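Local coordinates for heme-binding protein A (Haemophilus parasuis 29755, PDB 3TPA) that probably serves as a periplasmic solute-binding protein that captures glutathione for import, though named a heme-binding protein, at residues A[267-272]-A[318-323]; A[313-318]-A[467-472]; A[358-363]-A[391-396]. The protein carries 1 engineered substitution. All coordinates share one frame; numbering follows the deposited sequence.

Contact 1. Residues A[267-272]-A[318-323]; sequences EGLNLA and PDAVLG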
loop_
_atom_site.group_PDB
_atom_site.type_symbol
_atom_site.label_atom_id
_atom_site.label_comp_id
_atom_site.label_asym_id
_atom_site.label_seq_id
_atom_site.Cartn_x
_atom_site.Cartn_y
_atom_site.Cartn_z
ATOM N N GLU A 267 -7.680 2.137 -9.579
ATOM C CA GLU A 267 -7.435 0.791 -9.062
ATOM C C GLU A 267 -6.484 0.841 -7.884
ATOM O O GLU A 267 -5.554 1.638 -7.864
ATOM C CB GLU A 267 -6.892 -0.102 -10.187
ATOM C CG GLU A 267 -7.859 -0.178 -11.374
ATOM C CD GLU A 267 -7.319 -1.007 -12.516
ATOM O OE1 GLU A 267 -6.110 -0.928 -12.789
ATOM O OE2 GLU A 267 -8.101 -1.746 -13.141
ATOM N N GLY A 268 -6.747 0.004 -6.887
ATOM C CA GLY A 268 -5.864 -0.099 -5.746
ATOM C C GLY A 268 -4.665 -0.934 -6.157
ATOM O O GLY A 268 -4.746 -1.695 -7.111
ATOM N N LEU A 269 -3.559 -0.785 -5.444
ATOM C CA LEU A 269 -2.360 -1.589 -5.694
ATOM C C LEU A 269 -2.474 -2.878 -4.900
ATOM O O LEU A 269 -1.749 -3.097 -3.932
ATOM C CB LEU A 269 -1.110 -0.812 -5.285
ATOM C CG LEU A 269 -1.021 0.586 -5.903
ATOM C CD1 LEU A 269 0.161 1.375 -5.333
ATOM C CD2 LEU A 269 -0.953 0.536 -7.426
ATOM N N ASN A 270 -3.411 -3.726 -5.314
ATOM C CA ASN A 270 -3.737 -4.948 -4.588
ATOM C C ASN A 270 -4.210 -6.007 -5.574
ATOM O O ASN A 270 -4.344 -5.728 -6.763
ATOM C CB ASN A 270 -4.785 -4.691 -3.466
ATOM C CG ASN A 270 -6.136 -4.206 -3.987
ATOM O OD1 ASN A 270 -6.529 -4.494 -5.101
ATOM N ND2 ASN A 270 -6.861 -3.477 -3.151
ATOM N N LEU A 271 -4.418 -7.220 -5.090
ATOM C CA LEU A 271 -4.888 -8.324 -5.928
ATOM C C LEU A 271 -5.686 -9.281 -5.076
ATOM O O LEU A 271 -5.237 -9.694 -4.004
ATOM C CB LEU A 271 -3.709 -9.097 -6.536
ATOM C CG LEU A 271 -4.066 -10.349 -7.373
ATOM C CD1 LEU A 271 -4.862 -9.954 -8.613
ATOM C CD2 LEU A 271 -2.797 -11.170 -7.779
ATOM N N ALA A 272 -6.881 -9.620 -5.543
ATOM C CA ALA A 272 -7.676 -10.654 -4.905
ATOM C C ALA A 272 -7.555 -11.831 -5.831
ATOM O O ALA A 272 -7.697 -11.679 -7.037
ATOM C CB ALA A 272 -9.132 -10.219 -4.796
ATOM N N PRO A 318 -2.072 -4.170 -11.085
ATOM C CA PRO A 318 -2.780 -3.286 -12.026
ATOM C C PRO A 318 -1.828 -2.523 -12.950
ATOM O O PRO A 318 -0.610 -2.521 -12.741
ATOM C CB PRO A 318 -3.526 -2.311 -11.103
ATOM C CG PRO A 318 -2.678 -2.257 -9.882
ATOM C CD PRO A 318 -2.143 -3.668 -9.705
ATOM N N ASP A 319 -2.392 -1.857 -13.953
ATOM C CA ASP A 319 -1.578 -1.218 -14.968
ATOM C C ASP A 319 -0.835 0.021 -14.487
ATOM O O ASP A 319 -0.080 0.606 -15.253
ATOM C CB ASP A 319 -2.387 -0.930 -16.248
ATOM C CG ASP A 319 -3.389 0.231 -16.100
ATOM O OD1 ASP A 319 -3.610 0.751 -14.990
ATOM O OD2 ASP A 319 -3.977 0.610 -17.136
ATOM N N ALA A 320 -1.014 0.413 -13.225
ATOM C CA ALA A 320 -0.171 1.472 -12.670
ATOM C C ALA A 320 1.238 0.965 -12.332
ATOM O O ALA A 320 2.155 1.766 -12.155
ATOM C CB ALA A 320 -0.795 2.065 -11.442
ATOM N N VAL A 321 1.397 -0.355 -12.219
ATOM C CA VAL A 321 2.660 -0.939 -11.757
ATOM C C VAL A 321 3.620 -1.250 -12.901
ATOM O O VAL A 321 3.203 -1.721 -13.955
ATOM C CB VAL A 321 2.436 -2.216 -10.895
ATOM C CG1 VAL A 321 3.756 -2.764 -10.415
ATOM C CG2 VAL A 321 1.547 -1.920 -9.693
ATOM N N LEU A 322 4.907 -0.987 -12.679
ATOM C CA LEU A 322 5.960 -1.283 -13.651
ATOM C C LEU A 322 5.940 -2.757 -14.055
ATOM O O LEU A 322 5.850 -3.630 -13.196
ATOM C CB LEU A 322 7.336 -0.941 -13.064
ATOM C CG LEU A 322 8.488 -1.150 -14.057
ATOM C CD1 LEU A 322 8.415 -0.098 -15.156
ATOM C CD2 LEU A 322 9.835 -1.110 -13.371
ATOM N N GLY A 323 6.038 -3.033 -15.352
ATOM C CA GLY A 323 6.021 -4.398 -15.845
ATOM C C GLY A 323 4.665 -4.919 -16.316
ATOM O O GLY A 323 4.575 -6.007 -16.878
HETATM O O HOH W 1 -4.176 0.776 -12.358
HETATM O O HOH W 2 -5.084 -2.390 -14.682
#
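Between Leu269, in the irregular part of strand 261-276, and Pro318, which opens a type I beta turn running to Val321, the backbones come within 6.6 Å, CA to CA. Leu269 is the centre of an inverse gamma turn, closed by a weak bond from Asn270 N to Gly268 O. At this kink the side chain reaches the beta turn: CG lies beside the backbone N (chi1 -52°), and CD2 meets Pro318 CG at 4.1 Å and Val321 CG2 at 4.2 Å, with the methyl of Ala320 close by. The rigid proline ring crosses the leucine at about a right angle and also packs over the backbone, Pro318 CG lying 3.5 Å from Gly268 O.

Strand 261-276 runs through the six-stranded mixed sheet of this solute-binding fold, with strand 478-491 on one side and 407-413 on the other; the loop carrying the turn lies against it, and Phe422 of helix 420-427 also packs on Pro318 and Val321. Beside this apolar patch the chemistry turns polar. The extended chain of Glu267 slides past Pro318 in the opposite direction and brings OE1 to 3.7 Å from Asp319 OD1, their carboxylate planes 63° apart. One water donates to both carboxylates, 2.6 Å from Glu267 OE1 and 2.7 Å from Asp319 OD1, and may ease the repulsion; a second donates to the same OE1 and accepts from Asp319 N at 2.8 Å. Glutamate suits this place because its long chain carries OE1 past the proline to the waters while OE2 hydrogen-bonds Thr311 OG1.

Contact 2. Residues A[313-318]-A[467-472]; sequences ATNPFP and QAVEIF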
loop_
_atom_site.group_PDB
_atom_site.type_symbol
_atom_site.label_atom_id
_atom_site.label_comp_id
_atom_site.label_asym_id
_atom_site.label_seq_id
_atom_site.Cartn_x
_atom_site.Cartn_y
_atom_site.Cartn_z
ATOM N N ALA A 313 -8.885 -8.543 -12.914
ATOM C CA ALA A 313 -7.414 -8.564 -13.063
ATOM C C ALA A 313 -6.979 -9.449 -14.233
ATOM O O ALA A 313 -7.470 -10.570 -14.394
ATOM C CB ALA A 313 -6.752 -9.045 -11.785
ATOM N N THR A 314 -6.054 -8.946 -15.048
ATOM C CA THR A 314 -5.437 -9.768 -16.092
ATOM C C THR A 314 -4.011 -10.126 -15.716
ATOM O O THR A 314 -3.525 -11.213 -16.050
ATOM C CB THR A 314 -5.433 -9.053 -17.441
ATOM O OG1 THR A 314 -4.725 -7.816 -17.324
ATOM C CG2 THR A 314 -6.873 -8.757 -17.880
ATOM N N ASN A 315 -3.350 -9.193 -15.034
ATOM C CA ASN A 315 -1.998 -9.358 -14.494
ATOM C C ASN A 315 -2.073 -9.496 -12.980
ATOM O O ASN A 315 -3.109 -9.161 -12.368
ATOM C CB ASN A 315 -1.168 -8.103 -14.780
ATOM C CG ASN A 315 -0.698 -8.010 -16.230
ATOM O OD1 ASN A 315 0.497 -7.937 -16.508
ATOM N ND2 ASN A 315 -1.651 -7.985 -17.155
ATOM N N PRO A 316 -0.973 -9.933 -12.350
ATOM C CA PRO A 316 -0.973 -9.980 -10.877
ATOM C C PRO A 316 -0.858 -8.601 -10.201
ATOM O O PRO A 316 -0.851 -8.544 -8.973
ATOM C CB PRO A 316 0.266 -10.821 -10.559
ATOM C CG PRO A 316 1.148 -10.640 -11.744
ATOM C CD PRO A 316 0.247 -10.532 -12.921
ATOM N N PHE A 317 -0.737 -7.535 -10.992
ATOM C CA PHE A 317 -0.774 -6.173 -10.494
ATOM C C PHE A 317 -1.451 -5.277 -11.527
ATOM O O PHE A 317 -1.431 -5.592 -12.708
ATOM C CB PHE A 317 0.624 -5.650 -10.132
ATOM C CG PHE A 317 1.723 -6.112 -11.055
ATOM C CD1 PHE A 317 1.772 -5.695 -12.372
ATOM C CD2 PHE A 317 2.723 -6.952 -10.591
ATOM C CE1 PHE A 317 2.803 -6.114 -13.213
ATOM C CE2 PHE A 317 3.750 -7.372 -11.427
ATOM C CZ PHE A 317 3.786 -6.955 -12.740
ATOM N N PRO A 318 -2.072 -4.170 -11.085
ATOM C CA PRO A 318 -2.780 -3.286 -12.026
ATOM C C PRO A 318 -1.828 -2.523 -12.950
ATOM O O PRO A 318 -0.610 -2.521 -12.741
ATOM C CB PRO A 318 -3.526 -2.311 -11.103
ATOM C CG PRO A 318 -2.678 -2.257 -9.882
ATOM C CD PRO A 318 -2.143 -3.668 -9.705
ATOM N N GLN A 467 8.745 -10.788 -18.516
ATOM C CA GLN A 467 9.191 -12.140 -18.738
ATOM C C GLN A 467 8.843 -13.042 -17.571
ATOM O O GLN A 467 8.371 -14.166 -17.780
ATOM C CB GLN A 467 10.700 -12.186 -18.981
ATOM C CG GLN A 467 11.121 -11.629 -20.316
ATOM C CD GLN A 467 12.596 -11.810 -20.587
ATOM O OE1 GLN A 467 13.321 -12.412 -19.795
ATOM N NE2 GLN A 467 13.046 -11.301 -21.723
ATOM N N ALA A 468 9.095 -12.570 -16.353
ATOM C CA ALA A 468 8.734 -13.334 -15.145
ATOM C C ALA A 468 7.235 -13.609 -15.064
ATOM O O ALA A 468 6.813 -14.714 -14.731
ATOM C CB ALA A 468 9.183 -12.593 -13.887
ATOM N N VAL A 469 6.428 -12.589 -15.350
ATOM C CA VAL A 469 4.975 -12.750 -15.282
ATOM C C VAL A 469 4.462 -13.751 -16.335
ATOM O O VAL A 469 3.560 -14.517 -16.069
ATOM C CB VAL A 469 4.244 -11.390 -15.375
ATOM C CG1 VAL A 469 2.761 -11.594 -15.632
ATOM C CG2 VAL A 469 4.457 -10.614 -14.085
ATOM N N GLU A 470 5.064 -13.788 -17.518
ATOM C CA GLU A 470 4.652 -14.763 -18.533
ATOM C C GLU A 470 4.891 -16.198 -18.049
ATOM O O GLU A 470 4.094 -17.100 -18.310
ATOM C CB GLU A 470 5.377 -14.505 -19.860
ATOM C CG GLU A 470 4.914 -13.245 -20.590
ATOM C CD GLU A 470 3.931 -13.531 -21.721
ATOM O OE1 GLU A 470 3.443 -14.676 -21.832
ATOM O OE2 GLU A 470 3.644 -12.603 -22.509
ATOM N N ILE A 471 5.988 -16.411 -17.332
ATOM C CA ILE A 471 6.273 -17.736 -16.777
ATOM C C ILE A 471 5.261 -18.095 -15.686
ATOM O O ILE A 471 4.675 -19.194 -15.678
ATOM C CB ILE A 471 7.706 -17.829 -16.207
ATOM C CG1 ILE A 471 8.745 -17.786 -17.336
ATOM C CG2 ILE A 471 7.871 -19.095 -15.357
ATOM C CD1 ILE A 471 10.189 -17.599 -16.845
ATOM N N PHE A 472 5.055 -17.167 -14.763
ATOM C CA PHE A 472 3.995 -17.332 -13.757
ATOM C C PHE A 472 2.637 -17.670 -14.400
ATOM O O PHE A 472 1.955 -18.603 -13.985
ATOM C CB PHE A 472 3.850 -16.073 -12.895
ATOM C CG PHE A 472 2.448 -15.854 -12.395
ATOM C CD1 PHE A 472 1.951 -16.594 -11.324
ATOM C CD2 PHE A 472 1.607 -14.934 -13.023
ATOM C CE1 PHE A 472 0.631 -16.386 -10.868
ATOM C CE2 PHE A 472 0.302 -14.742 -12.592
ATOM C CZ PHE A 472 -0.186 -15.465 -11.511
#
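Apolar packing of a loop on a helix defines this buried contact: in the loop that follows strand 310-312, Pro316 touches both Val469 and Phe472 of helix 458-475, and Phe317 touches Val469. The two backbones stay apart, the nearest CA atoms being those of Asn315 and Val469 at 7.8 Å, and side chains bridge the interval. The valine methyls point at the CG-CD side of the Pro316 ring and divide the work: Val469 CG1, anti to the backbone N (chi1 167°), touches Pro316 CD at 3.8 Å, while CG2 meets Phe317 CZ at 4.0 Å and also lies near Pro316 CG. A beta-branched residue is well suited to such a fork, since both branches leave directly from CB.

One turn further along the helix, Phe472 adds its CE2 atom 4.2 Å from Pro316 CD, so the proline ring is gripped by residues spaced three apart on the same helical face. Helix 458-475 leads directly into strand 478-491 of the six-stranded mixed sheet. From helix 420-427, Leu423 touches Pro316, Phe317 and Val469 alike. Phe317 takes chi1 of 37°, which folds its ring back so that Pro316 CG sits 4.1 Å above one face, toward the rim; the ring also meets Phe422 edge-to-face. Asn315, at the edge of the apolar patch, has its amide fixed at both ends. ND2 donates to Thr314 OG1 at 3.1 Å, nearly in the amide plane, and OD1 accepts from the backbone N of Asn325.

Contact 3. Residues A[358-363]-A[391-396]; sequences QPVVRP and HEWADF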
loop_
_atom_site.group_PDB
_atom_site.type_symbol
_atom_site.label_atom_id
_atom_site.label_comp_id
_atom_site.label_asym_id
_atom_site.label_seq_id
_atom_site.Cartn_x
_atom_site.Cartn_y
_atom_site.Cartn_z
ATOM N N GLN A 358 -12.004 -16.807 3.327
ATOM C CA GLN A 358 -11.385 -15.829 4.223
ATOM C C GLN A 358 -12.439 -15.233 5.169
ATOM O O GLN A 358 -13.450 -14.708 4.721
ATOM C CB GLN A 358 -10.676 -14.726 3.431
ATOM C CG GLN A 358 -10.113 -13.628 4.305
ATOM C CD GLN A 358 -9.121 -12.734 3.605
ATOM O OE1 GLN A 358 -8.298 -13.188 2.820
ATOM N NE2 GLN A 358 -9.175 -11.451 3.907
ATOM N N PRO A 359 -12.205 -15.332 6.487
ATOM C CA PRO A 359 -13.263 -14.984 7.435
ATOM C C PRO A 359 -13.276 -13.512 7.853
ATOM O O PRO A 359 -14.229 -13.091 8.492
ATOM C CB PRO A 359 -12.931 -15.865 8.634
ATOM C CG PRO A 359 -11.454 -15.908 8.620
ATOM C CD PRO A 359 -11.053 -15.948 7.166
ATOM N N VAL A 360 -12.239 -12.757 7.509
ATOM C CA VAL A 360 -12.150 -11.347 7.877
ATOM C C VAL A 360 -12.022 -10.496 6.627
ATOM O O VAL A 360 -10.997 -10.551 5.947
ATOM C CB VAL A 360 -10.941 -11.078 8.776
ATOM C CG1 VAL A 360 -10.734 -9.580 8.973
ATOM C CG2 VAL A 360 -11.118 -11.768 10.118
ATOM N N VAL A 361 -13.054 -9.711 6.326
ATOM C CA VAL A 361 -13.080 -8.936 5.091
ATOM C C VAL A 361 -11.969 -7.889 5.019
ATOM O O VAL A 361 -11.644 -7.226 6.008
ATOM C CB VAL A 361 -14.439 -8.276 4.853
ATOM C CG1 VAL A 361 -15.530 -9.333 4.827
ATOM C CG2 VAL A 361 -14.724 -7.250 5.934
ATOM N N ARG A 362 -11.372 -7.782 3.835
ATOM C CA ARG A 362 -10.377 -6.771 3.543
ATOM C C ARG A 362 -10.818 -6.038 2.294
ATOM O O ARG A 362 -11.624 -6.561 1.521
ATOM C CB ARG A 362 -9.004 -7.408 3.330
ATOM C CG ARG A 362 -8.445 -8.099 4.556
ATOM C CD ARG A 362 -7.856 -7.112 5.526
ATOM N NE ARG A 362 -7.405 -7.768 6.745
ATOM C CZ ARG A 362 -7.937 -7.571 7.946
ATOM N NH1 ARG A 362 -8.942 -6.722 8.101
ATOM N NH2 ARG A 362 -7.461 -8.220 9.000
ATOM N N PRO A 363 -10.318 -4.806 2.108
ATOM C CA PRO A 363 -10.663 -3.990 0.938
ATOM C C PRO A 363 -10.398 -4.726 -0.369
ATOM O O PRO A 363 -11.183 -4.595 -1.297
ATOM C CB PRO A 363 -9.736 -2.779 1.077
ATOM C CG PRO A 363 -9.580 -2.626 2.573
ATOM C CD PRO A 363 -9.557 -4.035 3.112
ATOM N N HIS A 391 -12.765 -21.093 8.814
ATOM C CA HIS A 391 -11.739 -21.126 9.852
ATOM C C HIS A 391 -11.699 -19.760 10.515
ATOM O O HIS A 391 -12.103 -18.773 9.907
ATOM C CB HIS A 391 -10.346 -21.388 9.239
ATOM C CG HIS A 391 -10.088 -22.816 8.869
ATOM N ND1 HIS A 391 -9.865 -23.802 9.810
ATOM C CD2 HIS A 391 -9.995 -23.419 7.663
ATOM C CE1 HIS A 391 -9.668 -24.954 9.197
ATOM N NE2 HIS A 391 -9.740 -24.750 7.894
ATOM N N GLU A 392 -11.211 -19.687 11.751
ATOM C CA GLU A 392 -10.962 -18.399 12.386
ATOM C C GLU A 392 -9.736 -17.759 11.746
ATOM O O GLU A 392 -8.872 -18.452 11.235
ATOM C CB GLU A 392 -10.729 -18.549 13.891
ATOM C CG GLU A 392 -11.936 -19.044 14.676
ATOM C CD GLU A 392 -11.837 -20.515 15.023
ATOM O OE1 GLU A 392 -12.033 -21.353 14.118
ATOM O OE2 GLU A 392 -11.556 -20.832 16.197
ATOM N N TRP A 393 -9.667 -16.437 11.807
ATOM C CA TRP A 393 -8.623 -15.651 11.135
ATOM C C TRP A 393 -7.232 -16.240 11.323
ATOM O O TRP A 393 -6.562 -16.572 10.344
ATOM C CB TRP A 393 -8.664 -14.198 11.627
ATOM C CG TRP A 393 -7.727 -13.214 10.948
ATOM C CD1 TRP A 393 -6.927 -12.293 11.570
ATOM C CD2 TRP A 393 -7.520 -13.032 9.537
ATOM N NE1 TRP A 393 -6.234 -11.557 10.638
ATOM C CE2 TRP A 393 -6.581 -11.986 9.384
ATOM C CE3 TRP A 393 -8.031 -13.649 8.392
ATOM C CZ2 TRP A 393 -6.139 -11.554 8.137
ATOM C CZ3 TRP A 393 -7.595 -13.212 7.154
ATOM C CH2 TRP A 393 -6.658 -12.178 7.037
ATOM N N ALA A 394 -6.798 -16.385 12.571
ATOM C CA ALA A 394 -5.459 -16.894 12.841
ATOM C C ALA A 394 -5.200 -18.285 12.268
ATOM O O ALA A 394 -4.117 -18.534 11.741
ATOM C CB ALA A 394 -5.162 -16.872 14.342
ATOM N N ASP A 395 -6.182 -19.184 12.372
ATOM C CA ASP A 395 -6.026 -20.544 11.858
ATOM C C ASP A 395 -5.934 -20.525 10.347
ATOM O O ASP A 395 -5.086 -21.188 9.757
ATOM C CB ASP A 395 -7.192 -21.457 12.272
ATOM C CG ASP A 395 -7.108 -21.895 13.722
ATOM O OD1 ASP A 395 -5.990 -21.917 14.271
ATOM O OD2 ASP A 395 -8.165 -22.215 14.314
ATOM N N PHE A 396 -6.832 -19.762 9.744
ATOM C CA PHE A 396 -6.903 -19.590 8.296
ATOM C C PHE A 396 -5.523 -19.231 7.765
ATOM O O PHE A 396 -5.009 -19.854 6.840
ATOM C CB PHE A 396 -7.916 -18.481 7.986
ATOM C CG PHE A 396 -7.971 -18.064 6.534
ATOM C CD1 PHE A 396 -8.674 -18.810 5.607
ATOM C CD2 PHE A 396 -7.344 -16.889 6.113
ATOM C CE1 PHE A 396 -8.739 -18.408 4.272
ATOM C CE2 PHE A 396 -7.402 -16.475 4.789
ATOM C CZ PHE A 396 -8.107 -17.234 3.868
#
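Gln358 and Pro359 press on one face of the Phe396 ring, and this is the close-packed half of the contact. Pro359 CD stands 4.0 Å from the centroid of the Phe396 ring, 18° off its normal, and Gln358 CA stands 3.9 Å from the same centroid: two CH-pi contacts side by side over a buried phenyl group. The flat phenyl face lets both C-H groups approach closely. Phe396 points its ring at them because CG is anti to the backbone N (chi1 173°). Pro359 also fits against the start of the helix, its CG atom 3.2 Å from His391 O.

These residues join the loop after strand 351-356 to the start of helix 393-401, which follows the neighbouring parallel strand 384-389 at the edge of the six-stranded mixed sheet. Glu392 occupies the N-cap position, and Phe396 N closes the first helical turn on Glu392 O. The ring of Tyr410, on strand 407-413, meets that of Phe396.

Toward solvent the fit relaxes around the indole of Trp393, for which two conformers exist. In the one described, Val360 CB lies over a face of the six-membered ring, 4.2 Å from its centroid, and Pro359 CD comes to its edge. The exposed Arg362 brings NH2 to 3.7 Å from Trp393 CZ2, with guanidinium and indole planes 90° apart. Gln358 spans both halves: its chain runs alongside the indole, and NE2 donates an almost straight 2.9 Å bond to Val360 O, tying the Gln358 side chain to the loop backbone.

Contacts 1 and 2 are buried and belong together, their centres 10 Å apart; contact 3 lies at the surface, its centre about 23 and 26 Å from theirs. The loop after strand 310-312 supplies one side of both buried contacts, and Pro318 is common to their ranges: one end of the loop faces strand 261-276, the other helix 458-475. Leu271 joins them, its CD2 3.5 Å from Pro316 O. Contact 2 is essentially apolar across its two segments, whereas contact 1 adds a water-bridged pair of carboxylates. Contact 3 connects a different loop and helix at the far edge of the same sheet, and relies on aromatic faces and an indole modelled in two conformers.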